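Local coordinates for PlaB phospholipase (PDB 6ZTI), which acts as a virulence-associated phospholipase of Legionella pneumophila, an alpha/beta hydrolase whose activity is controlled by tetramer formation mediated by NAD(H), at residues Leu306-Glu309 with Leu310-Thr314; Trp290-Arg293 with Cys294-Lys298. One frame throughout, in Å; residues are numbered along the deposited sequence. Where two conformers were deposited one is given.

Contact 1: residues Leu306-Glu309 with Leu310-Thr314; sequences LVKE and LDNIT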
# COMPACT_ATOMS: atom_id res chain seq x y z
N LEU B 306 8.43 -33.30 -38.71
CA LEU B 306 7.92 -33.40 -37.34
C LEU B 306 6.95 -32.28 -37.01
O LEU B 306 5.97 -32.49 -36.28
CB LEU B 306 9.10 -33.38 -36.37
CG LEU B 306 8.85 -33.73 -34.91
CD1 LEU B 306 7.82 -34.83 -34.77
CD2 LEU B 306 10.15 -34.18 -34.28
N VAL B 307 7.20 -31.06 -37.52
CA VAL B 307 6.26 -29.97 -37.28
C VAL B 307 4.86 -30.38 -37.74
O VAL B 307 3.87 -30.16 -37.04
CB VAL B 307 6.72 -28.70 -38.01
CG1 VAL B 307 5.65 -27.63 -37.95
CG2 VAL B 307 8.01 -28.17 -37.40
N LYS B 308 4.78 -30.98 -38.92
CA LYS B 308 3.48 -31.37 -39.46
C LYS B 308 2.90 -32.56 -38.71
O LYS B 308 1.70 -32.59 -38.43
CB LYS B 308 3.60 -31.69 -40.95
CG LYS B 308 2.28 -31.98 -41.64
CD LYS B 308 2.34 -33.30 -42.42
CE LYS B 308 2.11 -34.51 -41.52
NZ LYS B 308 1.47 -35.63 -42.26
N GLU B 309 3.73 -33.55 -38.36
CA GLU B 309 3.22 -34.67 -37.58
C GLU B 309 2.64 -34.20 -36.26
O GLU B 309 1.58 -34.68 -35.83
CB GLU B 309 4.32 -35.71 -37.34
CG GLU B 309 4.65 -36.57 -38.56
CD GLU B 309 5.63 -37.70 -38.24
OE1 GLU B 309 5.43 -38.40 -37.22
OE2 GLU B 309 6.59 -37.89 -39.01
N LEU B 310 3.33 -33.28 -35.58
CA LEU B 310 2.83 -32.85 -34.27
C LEU B 310 1.56 -32.02 -34.40
O LEU B 310 0.70 -32.05 -33.50
CB LEU B 310 3.90 -32.05 -33.54
CG LEU B 310 5.05 -32.89 -33.00
CD1 LEU B 310 6.17 -31.98 -32.56
CD2 LEU B 310 4.59 -33.77 -31.85
N ASP B 311 1.43 -31.25 -35.48
CA ASP B 311 0.20 -30.52 -35.72
C ASP B 311 -0.98 -31.47 -35.90
O ASP B 311 -2.09 -31.21 -35.41
CB ASP B 311 0.34 -29.61 -36.94
CG ASP B 311 -0.90 -28.75 -37.15
OD1 ASP B 311 -1.23 -27.95 -36.25
OD2 ASP B 311 -1.56 -28.89 -38.20
N ASN B 312 -0.77 -32.58 -36.61
CA ASN B 312 -1.81 -33.59 -36.73
C ASN B 312 -2.18 -34.17 -35.37
O ASN B 312 -3.36 -34.41 -35.08
CB ASN B 312 -1.36 -34.71 -37.67
CG ASN B 312 -1.36 -34.29 -39.11
OD1 ASN B 312 -1.97 -33.28 -39.48
ND2 ASN B 312 -0.69 -35.07 -39.95
N ILE B 313 -1.18 -34.45 -34.52
CA ILE B 313 -1.45 -34.96 -33.18
C ILE B 313 -2.25 -33.94 -32.37
O ILE B 313 -3.16 -34.29 -31.62
CB ILE B 313 -0.13 -35.33 -32.46
CG1 ILE B 313 0.64 -36.41 -33.22
CG2 ILE B 313 -0.39 -35.78 -31.03
CD1 ILE B 313 -0.13 -37.68 -33.50
N THR B 314 -1.89 -32.66 -32.48
CA THR B 314 -2.65 -31.62 -31.80
C THR B 314 -4.12 -31.65 -32.22
O THR B 314 -5.02 -31.61 -31.38
CB THR B 314 -2.02 -30.26 -32.10
OG1 THR B 314 -0.71 -30.21 -31.51
CG2 THR B 314 -2.85 -29.13 -31.53
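Leu310 N donates to Leu306 O at 2.8 Å, the shortest of four i-to-i+4 backbone bonds that join Leu306-Glu309 to Leu310-Thr314 within one helix. The other three, Asp311 N to Val307 O, Asn312 N to Lys308 O and Ile313 N to Glu309 O, are all 3.1 Å, and the steady repeat marks a regular alpha-helix well away from its ends. Glu309 sends an extended chain off the helix to its salt-bridge partner, Arg293 of helix 286-296; a long flexible acid suits a position where the charge must reach across to a neighbouring helix. Helix 300-320 is amphipathic and lies against the parallel sheet of the alpha/beta-hydrolase domain. Its apolar side includes Leu306 and Leu310, one turn apart, where Leu306 CD1 meets Leu310 CG at 3.8 Å. With chi1 at -169° the Leu306 side chain swings away from its own backbone N, and CD1 is carried to the next turn. Both leucines are buried, reaching Phe193 and Leu195 of strand 191-197, while Val307 and Leu310 touch Ala257. Ile313 lays CG1 3.3 Å from Glu309 O. Lys308 and Asn312, on the exposed side, are polar residues suited to water, their side chains crossing at an angle one turn apart.

Contact 2: residues Trp290-Arg293 with Cys294-Lys298; sequences WILR and CLQVK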
# COMPACT_ATOMS: atom_id res chain seq x y z
N TRP B 290 7.53 -38.98 -28.38
CA TRP B 290 7.75 -37.80 -29.22
C TRP B 290 9.05 -37.09 -28.88
O TRP B 290 9.62 -36.44 -29.75
CB TRP B 290 6.55 -36.86 -29.11
CG TRP B 290 5.41 -37.40 -29.91
CD1 TRP B 290 4.29 -38.01 -29.43
CD2 TRP B 290 5.32 -37.44 -31.34
NE1 TRP B 290 3.49 -38.41 -30.48
CE2 TRP B 290 4.10 -38.07 -31.66
CE3 TRP B 290 6.14 -36.99 -32.37
CZ2 TRP B 290 3.68 -38.26 -32.97
CZ3 TRP B 290 5.73 -37.18 -33.67
CH2 TRP B 290 4.50 -37.81 -33.96
N ILE B 291 9.54 -37.22 -27.64
CA ILE B 291 10.88 -36.72 -27.33
C ILE B 291 11.92 -37.42 -28.18
O ILE B 291 12.85 -36.79 -28.70
CB ILE B 291 11.20 -36.87 -25.83
CG1 ILE B 291 10.52 -35.75 -25.05
CG2 ILE B 291 12.71 -36.84 -25.59
CD1 ILE B 291 10.63 -35.86 -23.56
N LEU B 292 11.79 -38.74 -28.34
CA LEU B 292 12.77 -39.51 -29.11
C LEU B 292 12.78 -39.06 -30.57
O LEU B 292 13.85 -38.94 -31.18
CB LEU B 292 12.46 -41.01 -29.01
CG LEU B 292 13.45 -42.00 -29.60
CD1 LEU B 292 14.84 -41.80 -29.02
CD2 LEU B 292 12.98 -43.42 -29.34
N ARG B 293 11.60 -38.79 -31.13
CA ARG B 293 11.52 -38.26 -32.48
C ARG B 293 12.22 -36.91 -32.58
O ARG B 293 12.99 -36.66 -33.51
CB ARG B 293 10.05 -38.14 -32.90
CG ARG B 293 9.37 -39.44 -33.25
CD ARG B 293 9.94 -40.07 -34.52
NE ARG B 293 9.99 -39.14 -35.65
CZ ARG B 293 8.98 -38.91 -36.48
NH1 ARG B 293 7.81 -39.53 -36.33
NH2 ARG B 293 9.13 -38.04 -37.48
N CYS B 294 11.94 -36.02 -31.62
CA CYS B 294 12.53 -34.67 -31.64
C CYS B 294 14.05 -34.75 -31.58
O CYS B 294 14.75 -34.08 -32.35
CB CYS B 294 11.97 -33.84 -30.48
SG CYS B 294 10.18 -33.42 -30.60
N LEU B 295 14.58 -35.58 -30.67
CA LEU B 295 16.02 -35.74 -30.55
C LEU B 295 16.66 -36.30 -31.81
O LEU B 295 17.86 -36.13 -32.02
CB LEU B 295 16.35 -36.67 -29.38
CG LEU B 295 16.12 -36.11 -27.98
CD1 LEU B 295 16.34 -37.19 -26.93
CD2 LEU B 295 17.04 -34.92 -27.72
N GLN B 296 15.89 -36.98 -32.65
CA GLN B 296 16.42 -37.56 -33.87
C GLN B 296 16.42 -36.58 -35.04
O GLN B 296 17.04 -36.87 -36.07
CB GLN B 296 15.63 -38.83 -34.21
CG GLN B 296 15.94 -39.99 -33.24
CD GLN B 296 14.96 -41.16 -33.32
OE1 GLN B 296 13.82 -41.02 -33.77
NE2 GLN B 296 15.41 -42.32 -32.85
N VAL B 297 15.77 -35.42 -34.90
CA VAL B 297 15.83 -34.42 -35.96
C VAL B 297 17.27 -33.98 -36.18
O VAL B 297 17.99 -33.64 -35.24
CB VAL B 297 14.92 -33.24 -35.62
CG1 VAL B 297 15.20 -32.09 -36.57
CG2 VAL B 297 13.47 -33.66 -35.71
N LYS B 298 17.68 -33.96 -37.45
CA LYS B 298 19.04 -33.56 -37.80
C LYS B 298 19.09 -32.60 -38.98
O LYS B 298 20.18 -32.30 -39.48
CB LYS B 298 19.90 -34.79 -38.11
CG LYS B 298 20.20 -35.65 -36.88
CD LYS B 298 21.21 -36.74 -37.20
CE LYS B 298 21.57 -37.53 -35.95
NZ LYS B 298 22.69 -38.49 -36.21
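Ile291 O accepts the straightest bond here, from Leu295 N at 2.9 Å with an N-H...O angle of 169°, and Trp290 O takes Cys294 N at 3.0 Å. After these two the pattern slackens. Gln296 N is shared weakly between Leu292 O, at 3.2 Å, and Arg293 O, at 3.0 Å; Val297 N likewise gives a weak bond to Arg293 O and another bond, of 3.1 Å, to Cys294 O. The Gln296 amide has its own partner, NE2 donating to Lys47 O, and the chain leading there passes over the preceding turn, with NE2 3.8 Å from Leu292 CG. Arg293 NH1 is satisfied by Glu309 of the next helix, a task for a long cationic chain. Buried apolar positions face the sheet: Ile291 and Leu295 run alongside each other in the same direction, CG2 to CD1 3.9 Å, and their branched ends give apolar surface to Ile127 of strand 123-129, where the small Cys294 also fits. Beyond the helix, Val297 O accepts from His125 NE2. Weakening i-to-i+4 bonds joined by i-to-i+3 bonds are characteristic of a helix C-terminus, here one packed on the central parallel sheet of an alpha/beta hydrolase.

The two contacts sit on consecutive helices, 286-296 and 300-320, with centres about 13 Å apart, and both helices pack on strand 191-197. Contact 2 has more buried residues and also covers strand 123-129, whereas contact 1 reaches strand 257-261 at the sheet's edge and turns an exposed polar side outward. Their backbones differ too: mid-helix bonds in contact 1, a helix C-terminus with weaker, partly i-to-i+3 bonds in contact 2. Between the helices the chemistry is mixed. The salt bridge from Glu309 OE1 to Arg293 NH1, 2.8 Å long, ties the two contacts together, and the broad indole of Trp290 packs between the helices, touching Leu306, Glu309, Leu310 and Ile313, with CZ2 3.6 Å from Ile313 CG1.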